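Local structure of Galactose/lactose metabolism regulatory protein GAL80 (Saccharomyces cerevisiae, 3BTV) at residues S152-K165 and G215-S227. The protein represses galactose and lactose metabolic genes in yeast by binding the activator GAL4 and blocking its transcriptional activation when no inducing sugar is present. The protein carries 1 engineered substitution. Sequence-based numbering, arbitrary orientation.
Sequences SLQGRKSPYILRAK and GHTIDILQYMTSS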
ATOM      1  N   SER B 152      10.616  16.264  20.278  1.00 51.41           N
ATOM      2  CA  SER B 152      11.674  15.700  19.451  1.00 42.80           C
ATOM      3  C   SER B 152      11.146  14.945  18.222  1.00 46.70           C
ATOM      4  O   SER B 152      11.295  13.725  18.116  1.00 57.19           O
ATOM      5  CB  SER B 152      12.566  14.778  20.275  1.00 62.57           C
ATOM      6  OG  SER B 152      13.755  14.481  19.565  1.00 62.76           O
ATOM      7  N   LEU B 153      10.524  15.669  17.298  1.00 47.28           N
ATOM      8  CA  LEU B 153      10.192  15.105  15.986  1.00 38.84           C
ATOM      9  C   LEU B 153      11.320  15.526  15.028  1.00 41.93           C
ATOM     10  O   LEU B 153      11.096  16.231  14.045  1.00 44.54           O
ATOM     11  CB  LEU B 153       8.827  15.601  15.504  1.00 39.98           C
ATOM     12  CG  LEU B 153       7.608  15.035  16.265  1.00 58.72           C
ATOM     13  CD1 LEU B 153       6.303  15.699  15.832  1.00 47.48           C
ATOM     14  CD2 LEU B 153       7.489  13.525  16.084  1.00 47.57           C
ATOM     15  N   GLN B 154      12.533  15.086  15.347  1.00 46.49           N
ATOM     16  CA  GLN B 154      13.743  15.589  14.703  1.00 50.38           C
ATOM     17  C   GLN B 154      13.832  15.226  13.230  1.00 49.13           C
ATOM     18  O   GLN B 154      14.746  15.674  12.530  1.00 51.80           O
ATOM     19  CB  GLN B 154      14.991  15.101  15.441  1.00 43.07           C
ATOM     20  CG  GLN B 154      15.392  13.686  15.091  1.00 52.90           C
ATOM     21  CD  GLN B 154      14.473  12.656  15.700  1.00 60.93           C
ATOM     22  OE1 GLN B 154      13.989  12.827  16.817  1.00 57.44           O
ATOM     23  NE2 GLN B 154      14.227  11.576  14.967  1.00 95.18           N
ATOM     24  N   GLY B 155      12.880  14.418  12.761  1.00 39.12           N
ATOM     25  CA  GLY B 155      12.798  14.070  11.354  1.00 31.32           C
ATOM     26  C   GLY B 155      12.497  15.308  10.523  1.00 47.80           C
ATOM     27  O   GLY B 155      12.905  15.429   9.361  1.00 38.60           O
ATOM     28  N   ARG B 156      11.765  16.237  11.121  1.00 40.49           N
ATOM     29  CA  ARG B 156      11.444  17.488  10.452  1.00 44.15           C
ATOM     30  C   ARG B 156      12.707  18.313  10.175  1.00 54.98           C
ATOM     31  O   ARG B 156      12.655  19.293   9.433  1.00 43.83           O
ATOM     32  CB  ARG B 156      10.466  18.310  11.300  1.00 42.21           C
ATOM     33  CG  ARG B 156       9.103  17.664  11.501  1.00 40.89           C
ATOM     34  CD  ARG B 156       8.166  18.572  12.311  1.00 44.36           C
ATOM     35  NE  ARG B 156       6.774  18.168  12.123  1.00 60.95           N
ATOM     36  CZ  ARG B 156       5.743  19.005  12.111  1.00 59.20           C
ATOM     37  NH1 ARG B 156       5.942  20.304  12.269  1.00 53.30           N
ATOM     38  NH2 ARG B 156       4.513  18.545  11.915  1.00 55.78           N
ATOM     39  N   LYS B 157      13.827  17.921  10.786  1.00 46.11           N
ATOM     40  CA  LYS B 157      15.098  18.647  10.658  1.00 42.96           C
ATOM     41  C   LYS B 157      16.112  17.905   9.796  1.00 48.64           C
ATOM     42  O   LYS B 157      17.245  18.347   9.645  1.00 48.81           O
ATOM     43  CB  LYS B 157      15.731  18.896  12.037  1.00 39.26           C
ATOM     44  CG  LYS B 157      15.036  19.952  12.870  1.00 53.76           C
ATOM     45  CD  LYS B 157      14.911  21.286  12.135  1.00 56.20           C
ATOM     46  CE  LYS B 157      13.911  22.186  12.856  1.00 67.32           C
ATOM     47  NZ  LYS B 157      13.486  23.381  12.075  1.00 57.12           N
ATOM     48  N   SER B 158      15.721  16.762   9.257  1.00 33.74           N
ATOM     49  CA  SER B 158      16.597  16.038   8.341  1.00 33.88           C
ATOM     50  C   SER B 158      16.845  16.863   7.079  1.00 43.04           C
ATOM     51  O   SER B 158      15.944  17.536   6.582  1.00 44.71           O
ATOM     52  CB  SER B 158      15.983  14.698   7.950  1.00 34.15           C
ATOM     53  OG  SER B 158      16.562  14.208   6.744  1.00 38.37           O
ATOM     54  N   PRO B 159      18.073  16.807   6.549  1.00 43.47           N
ATOM     55  CA  PRO B 159      18.365  17.581   5.340  1.00 42.23           C
ATOM     56  C   PRO B 159      17.582  17.007   4.162  1.00 34.46           C
ATOM     57  O   PRO B 159      17.186  17.741   3.262  1.00 36.60           O
ATOM     58  CB  PRO B 159      19.875  17.369   5.136  1.00 47.66           C
ATOM     59  CG  PRO B 159      20.385  16.839   6.453  1.00 51.65           C
ATOM     60  CD  PRO B 159      19.246  16.065   7.036  1.00 42.16           C
ATOM     61  N   TYR B 160      17.369  15.699   4.168  1.00 36.98           N
ATOM     62  CA  TYR B 160      16.567  15.059   3.120  1.00 36.05           C
ATOM     63  C   TYR B 160      15.106  15.495   3.132  1.00 44.03           C
ATOM     64  O   TYR B 160      14.520  15.792   2.085  1.00 35.33           O
ATOM     65  CB  TYR B 160      16.657  13.548   3.249  1.00 32.14           C
ATOM     66  CG  TYR B 160      18.081  13.045   3.131  1.00 43.90           C
ATOM     67  CD1 TYR B 160      18.805  12.647   4.255  1.00 39.83           C
ATOM     68  CD2 TYR B 160      18.704  12.980   1.894  1.00 31.54           C
ATOM     69  CE1 TYR B 160      20.125  12.185   4.137  1.00 42.54           C
ATOM     70  CE2 TYR B 160      20.018  12.526   1.765  1.00 44.05           C
ATOM     71  CZ  TYR B 160      20.727  12.140   2.884  1.00 42.26           C
ATOM     72  OH  TYR B 160      22.023  11.684   2.738  1.00 45.46           O
ATOM     73  N   ILE B 161      14.521  15.523   4.322  1.00 37.67           N
ATOM     74  CA  ILE B 161      13.141  15.958   4.474  1.00 29.76           C
ATOM     75  C   ILE B 161      12.976  17.407   4.029  1.00 31.73           C
ATOM     76  O   ILE B 161      12.067  17.724   3.271  1.00 35.12           O
ATOM     77  CB  ILE B 161      12.676  15.829   5.948  1.00 42.03           C
ATOM     78  CG1 ILE B 161      12.863  14.397   6.438  1.00 56.25           C
ATOM     79  CG2 ILE B 161      11.229  16.246   6.100  1.00 49.02           C
ATOM     80  CD1 ILE B 161      12.311  13.370   5.510  1.00 42.59           C
ATOM     81  N   LEU B 162      13.861  18.287   4.492  1.00 30.25           N
ATOM     82  CA  LEU B 162      13.742  19.701   4.146  1.00 40.89           C
ATOM     83  C   LEU B 162      13.912  19.929   2.640  1.00 38.59           C
ATOM     84  O   LEU B 162      13.189  20.722   2.051  1.00 40.48           O
ATOM     85  CB  LEU B 162      14.748  20.536   4.944  1.00 46.08           C
ATOM     86  CG  LEU B 162      14.382  20.590   6.431  1.00 50.70           C
ATOM     87  CD1 LEU B 162      15.518  21.184   7.233  1.00 54.49           C
ATOM     88  CD2 LEU B 162      13.094  21.387   6.613  1.00 41.61           C
ATOM     89  N   ARG B 163      14.859  19.228   2.018  1.00 40.86           N
ATOM     90  CA  ARG B 163      15.031  19.321   0.562  1.00 37.16           C
ATOM     91  C   ARG B 163      13.758  18.850  -0.158  1.00 35.66           C
ATOM     92  O   ARG B 163      13.267  19.513  -1.070  1.00 39.30           O
ATOM     93  CB  ARG B 163      16.240  18.503   0.086  1.00 34.08           C
ATOM     94  CG  ARG B 163      17.593  19.200   0.271  1.00 82.65           C
ATOM     95  CD  ARG B 163      18.034  19.967  -0.984  1.00113.64           C
ATOM     96  NE  ARG B 163      19.419  20.442  -0.893  1.00131.18           N
ATOM     97  CZ  ARG B 163      20.135  20.901  -1.920  1.00120.98           C
ATOM     98  NH1 ARG B 163      19.609  20.948  -3.138  1.00111.13           N
ATOM     99  NH2 ARG B 163      21.384  21.310  -1.733  1.00111.25           N
ATOM    100  N   ALA B 164      13.205  17.719   0.262  1.00 34.01           N
ATOM    101  CA  ALA B 164      11.959  17.239  -0.355  1.00 31.94           C
ATOM    102  C   ALA B 164      10.819  18.262  -0.196  1.00 32.57           C
ATOM    103  O   ALA B 164      10.081  18.568  -1.162  1.00 33.93           O
ATOM    104  CB  ALA B 164      11.565  15.899   0.216  1.00 33.25           C
ATOM    105  N   LYS B 165      10.680  18.789   1.019  1.00 31.52           N
ATOM    106  CA  LYS B 165       9.646  19.781   1.313  1.00 30.82           C
ATOM    107  C   LYS B 165       9.809  21.001   0.401  1.00 38.63           C
ATOM    108  O   LYS B 165       8.828  21.535  -0.120  1.00 37.31           O
ATOM    109  CB  LYS B 165       9.730  20.235   2.769  1.00 37.32           C
ATOM    110  CG  LYS B 165       8.596  21.200   3.211  1.00 31.37           C
ATOM    111  CD  LYS B 165       8.673  21.439   4.729  1.00 36.13           C
ATOM    112  CE  LYS B 165       7.754  22.558   5.211  1.00 32.93           C
ATOM    113  NZ  LYS B 165       6.329  22.332   4.897  1.00 39.78           N
ATOM    114  N   GLY B 215       4.523   6.834  13.626  1.00 41.51           N
ATOM    115  CA  GLY B 215       4.400   8.208  14.084  1.00 38.55           C
ATOM    116  C   GLY B 215       5.444   9.159  13.487  1.00 43.46           C
ATOM    117  O   GLY B 215       5.108  10.203  12.930  1.00 40.40           O
ATOM    118  N   HIS B 216       6.722   8.821  13.622  1.00 35.60           N
ATOM    119  CA  HIS B 216       7.770   9.672  13.064  1.00 41.42           C
ATOM    120  C   HIS B 216       7.565   9.825  11.549  1.00 37.66           C
ATOM    121  O   HIS B 216       7.607  10.924  11.012  1.00 41.03           O
ATOM    122  CB  HIS B 216       9.161   9.091  13.337  1.00 39.19           C
ATOM    123  CG  HIS B 216       9.704   9.404  14.699  1.00 42.22           C
ATOM    124  ND1 HIS B 216      10.189  10.649  15.043  1.00 44.61           N
ATOM    125  CD2 HIS B 216       9.882   8.615  15.789  1.00 39.47           C
ATOM    126  CE1 HIS B 216      10.628  10.621  16.292  1.00 44.33           C
ATOM    127  NE2 HIS B 216      10.454   9.399  16.767  1.00 47.37           N
ATOM    128  N   THR B 217       7.293   8.711  10.882  1.00 39.36           N
ATOM    129  CA  THR B 217       7.185   8.699   9.425  1.00 42.12           C
ATOM    130  C   THR B 217       5.977   9.455   8.879  1.00 36.85           C
ATOM    131  O   THR B 217       6.093  10.235   7.937  1.00 32.03           O
ATOM    132  CB  THR B 217       7.163   7.260   8.891  1.00 38.96           C
ATOM    133  OG1 THR B 217       8.324   6.569   9.366  1.00 42.22           O
ATOM    134  CG2 THR B 217       7.186   7.264   7.365  1.00 41.51           C
ATOM    135  N   ILE B 218       4.814   9.229   9.461  1.00 30.13           N
ATOM    136  CA  ILE B 218       3.614   9.852   8.949  1.00 36.03           C
ATOM    137  C   ILE B 218       3.667  11.346   9.256  1.00 41.53           C
ATOM    138  O   ILE B 218       3.114  12.176   8.529  1.00 36.89           O
ATOM    139  CB  ILE B 218       2.348   9.200   9.537  1.00 32.48           C
ATOM    140  CG1 ILE B 218       1.175   9.371   8.569  1.00 33.37           C
ATOM    141  CG2 ILE B 218       2.053   9.782  10.917  1.00 42.09           C
ATOM    142  CD1 ILE B 218       1.262   8.532   7.306  1.00 39.18           C
ATOM    143  N   ASP B 219       4.366  11.697  10.322  1.00 38.54           N
ATOM    144  CA  ASP B 219       4.509  13.110  10.626  1.00 44.74           C
ATOM    145  C   ASP B 219       5.373  13.822   9.594  1.00 39.39           C
ATOM    146  O   ASP B 219       5.039  14.929   9.187  1.00 34.77           O
ATOM    147  CB  ASP B 219       5.097  13.369  12.015  1.00 42.28           C
ATOM    148  CG  ASP B 219       5.323  14.852  12.260  1.00 59.85           C
ATOM    149  OD1 ASP B 219       4.326  15.599  12.365  1.00 53.37           O
ATOM    150  OD2 ASP B 219       6.493  15.283  12.302  1.00 48.16           O
ATOM    151  N   ILE B 220       6.496  13.225   9.190  1.00 37.43           N
ATOM    152  CA  ILE B 220       7.306  13.883   8.146  1.00 34.20           C
ATOM    153  C   ILE B 220       6.549  13.911   6.831  1.00 39.27           C
ATOM    154  O   ILE B 220       6.706  14.841   6.035  1.00 38.29           O
ATOM    155  CB  ILE B 220       8.726  13.262   7.931  1.00 43.98           C
ATOM    156  CG1 ILE B 220       8.622  11.836   7.409  1.00 49.98           C
ATOM    157  CG2 ILE B 220       9.568  13.314   9.213  1.00 45.94           C
ATOM    158  CD1 ILE B 220       9.982  11.221   7.108  1.00 54.25           C
ATOM    159  N   LEU B 221       5.715  12.905   6.591  1.00 35.26           N
ATOM    160  CA  LEU B 221       4.945  12.913   5.350  1.00 34.32           C
ATOM    161  C   LEU B 221       4.064  14.150   5.308  1.00 36.51           C
ATOM    162  O   LEU B 221       4.033  14.871   4.312  1.00 34.53           O
ATOM    163  CB  LEU B 221       4.069  11.663   5.195  1.00 30.63           C
ATOM    164  CG  LEU B 221       3.327  11.702   3.857  1.00 34.42           C
ATOM    165  CD1 LEU B 221       4.332  11.552   2.673  1.00 34.00           C
ATOM    166  CD2 LEU B 221       2.250  10.644   3.793  1.00 42.70           C
ATOM    167  N   GLN B 222       3.348  14.397   6.402  1.00 33.07           N
ATOM    168  CA  GLN B 222       2.447  15.538   6.476  1.00 34.25           C
ATOM    169  C   GLN B 222       3.218  16.835   6.433  1.00 31.26           C
ATOM    170  O   GLN B 222       2.781  17.809   5.826  1.00 37.56           O
ATOM    171  CB  GLN B 222       1.626  15.479   7.758  1.00 38.71           C
ATOM    172  CG  GLN B 222       0.627  14.347   7.756  1.00 31.94           C
ATOM    173  CD  GLN B 222       0.018  14.141   9.128  1.00 53.19           C
ATOM    174  OE1 GLN B 222      -1.089  14.583   9.399  1.00 41.41           O
ATOM    175  NE2 GLN B 222       0.753  13.489  10.008  1.00 38.51           N
ATOM    176  N   TYR B 223       4.379  16.832   7.068  1.00 35.32           N
ATOM    177  CA  TYR B 223       5.239  18.007   7.064  1.00 36.22           C
ATOM    178  C   TYR B 223       5.765  18.340   5.656  1.00 43.41           C
ATOM    179  O   TYR B 223       5.768  19.502   5.247  1.00 41.81           O
ATOM    180  CB  TYR B 223       6.389  17.822   8.060  1.00 38.02           C
ATOM    181  CG  TYR B 223       7.250  19.061   8.236  1.00 40.13           C
ATOM    182  CD1 TYR B 223       6.719  20.230   8.776  1.00 40.27           C
ATOM    183  CD2 TYR B 223       8.584  19.061   7.860  1.00 40.94           C
ATOM    184  CE1 TYR B 223       7.495  21.357   8.940  1.00 42.99           C
ATOM    185  CE2 TYR B 223       9.377  20.186   8.029  1.00 38.85           C
ATOM    186  CZ  TYR B 223       8.821  21.331   8.556  1.00 50.11           C
ATOM    187  OH  TYR B 223       9.595  22.452   8.711  1.00 44.38           O
ATOM    188  N   MET B 224       6.196  17.324   4.913  1.00 36.32           N
ATOM    189  CA  MET B 224       6.745  17.518   3.559  1.00 37.63           C
ATOM    190  C   MET B 224       5.692  17.941   2.542  1.00 41.69           C
ATOM    191  O   MET B 224       5.983  18.694   1.622  1.00 36.43           O
ATOM    192  CB  MET B 224       7.377  16.217   3.048  1.00 38.53           C
ATOM    193  CG  MET B 224       8.723  15.896   3.627  1.00 40.68           C
ATOM    194  SD  MET B 224       9.404  14.425   2.830  1.00 44.69           S
ATOM    195  CE  MET B 224       8.246  13.137   3.339  1.00 37.63           C
ATOM    196  N   THR B 225       4.476  17.421   2.684  1.00 31.81           N
ATOM    197  CA  THR B 225       3.431  17.726   1.737  1.00 38.18           C
ATOM    198  C   THR B 225       2.624  18.918   2.217  1.00 40.52           C
ATOM    199  O   THR B 225       1.733  19.392   1.527  1.00 40.89           O
ATOM    200  CB  THR B 225       2.476  16.523   1.526  1.00 41.46           C
ATOM    201  OG1 THR B 225       1.795  16.222   2.756  1.00 39.00           O
ATOM    202  CG2 THR B 225       3.252  15.292   1.047  1.00 35.33           C
ATOM    203  N   SER B 226       2.938  19.407   3.408  1.00 38.77           N
ATOM    204  CA  SER B 226       2.156  20.488   4.013  1.00 40.70           C
ATOM    205  C   SER B 226       0.656  20.183   4.005  1.00 47.31           C
ATOM    206  O   SER B 226      -0.145  21.024   3.612  1.00 40.63           O
ATOM    207  CB  SER B 226       2.394  21.816   3.283  1.00 39.56           C
ATOM    208  OG  SER B 226       3.758  22.199   3.331  1.00 44.04           O
ATOM    209  N   SER B 227       0.273  18.984   4.422  1.00 35.52           N
ATOM    210  CA  SER B 227      -1.150  18.657   4.539  1.00 41.30           C
ATOM    211  C   SER B 227      -1.385  17.693   5.679  1.00 52.69           C
ATOM    212  O   SER B 227      -0.547  16.829   5.937  1.00 39.60           O
ATOM    213  CB  SER B 227      -1.681  18.020   3.251  1.00 38.88           C
ATOM    214  OG  SER B 227      -3.077  17.773   3.369  1.00 39.39           O
TER
HETATM  215  O   HOH W   1      10.661  12.851  13.345  1.00 49.82           O
HETATM  216  O   HOH W   2      11.756  22.167  10.051  1.00 43.14           O
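Ile161 fits against Ile220 and Met224 where helix segments 159-165 and 215-225, in the C-terminal domain of this GFO/IDH/MocA-like protein, run at 34° to each other, a worked example of how an apolar seam can be closed by a stacked aromatic ring and an ion pair. The two branches of Ile161 divide the work: CD1 meets Ile220 CD1 at 3.5 Å, while CG2, anti to the backbone N, presses on Met224 CG. Beside them the Met224 sulfur lies on Ala164 CB. Toward the Rossmann sheet, whose last strand is 148-152, Ile220 CG2 lies against the backbone of Gly155, and a water joins Gly155 N to His216 ND1.

Tyr223 forms the boundary between this core and the polar edge. Its ring is held on both faces: Arg156 CG sits over one, 4.2 Å from the ring centroid, and Lys165 CD over the other, 3.9 Å from the centroid, both as CH-pi contacts. Lys165 adds a cation-pi interaction, and because its chain bends only at the last torsion (chi4 58°), NZ also turns back toward the helix backbone and donates to Tyr223 O at 2.9 Å; Phe397 O is a further acceptor. Beyond the ring, Arg156 grips Asp219 side-on, with guanidinium and carboxylate only 7° from coplanar, while Tyr223 CD1 lies over one guanidinium face, toward its rim, and Gln395 OE1 binds NH1. Replacing Arg156 by a leucine would probably leave the buried Asp219 carboxylate without its countercharge and Gln395 without this donor. The hydroxyl of Tyr223, hydrogen-bonded to Asp398 O, also accepts from a water that donates to Arg156 O. In the ion pair itself, Arg156 NH2 reaches Asp219 OD1 at 3.0 Å, and Arg156 NE meets the syn lone pair of Asp219 OD2 at 2.9 Å.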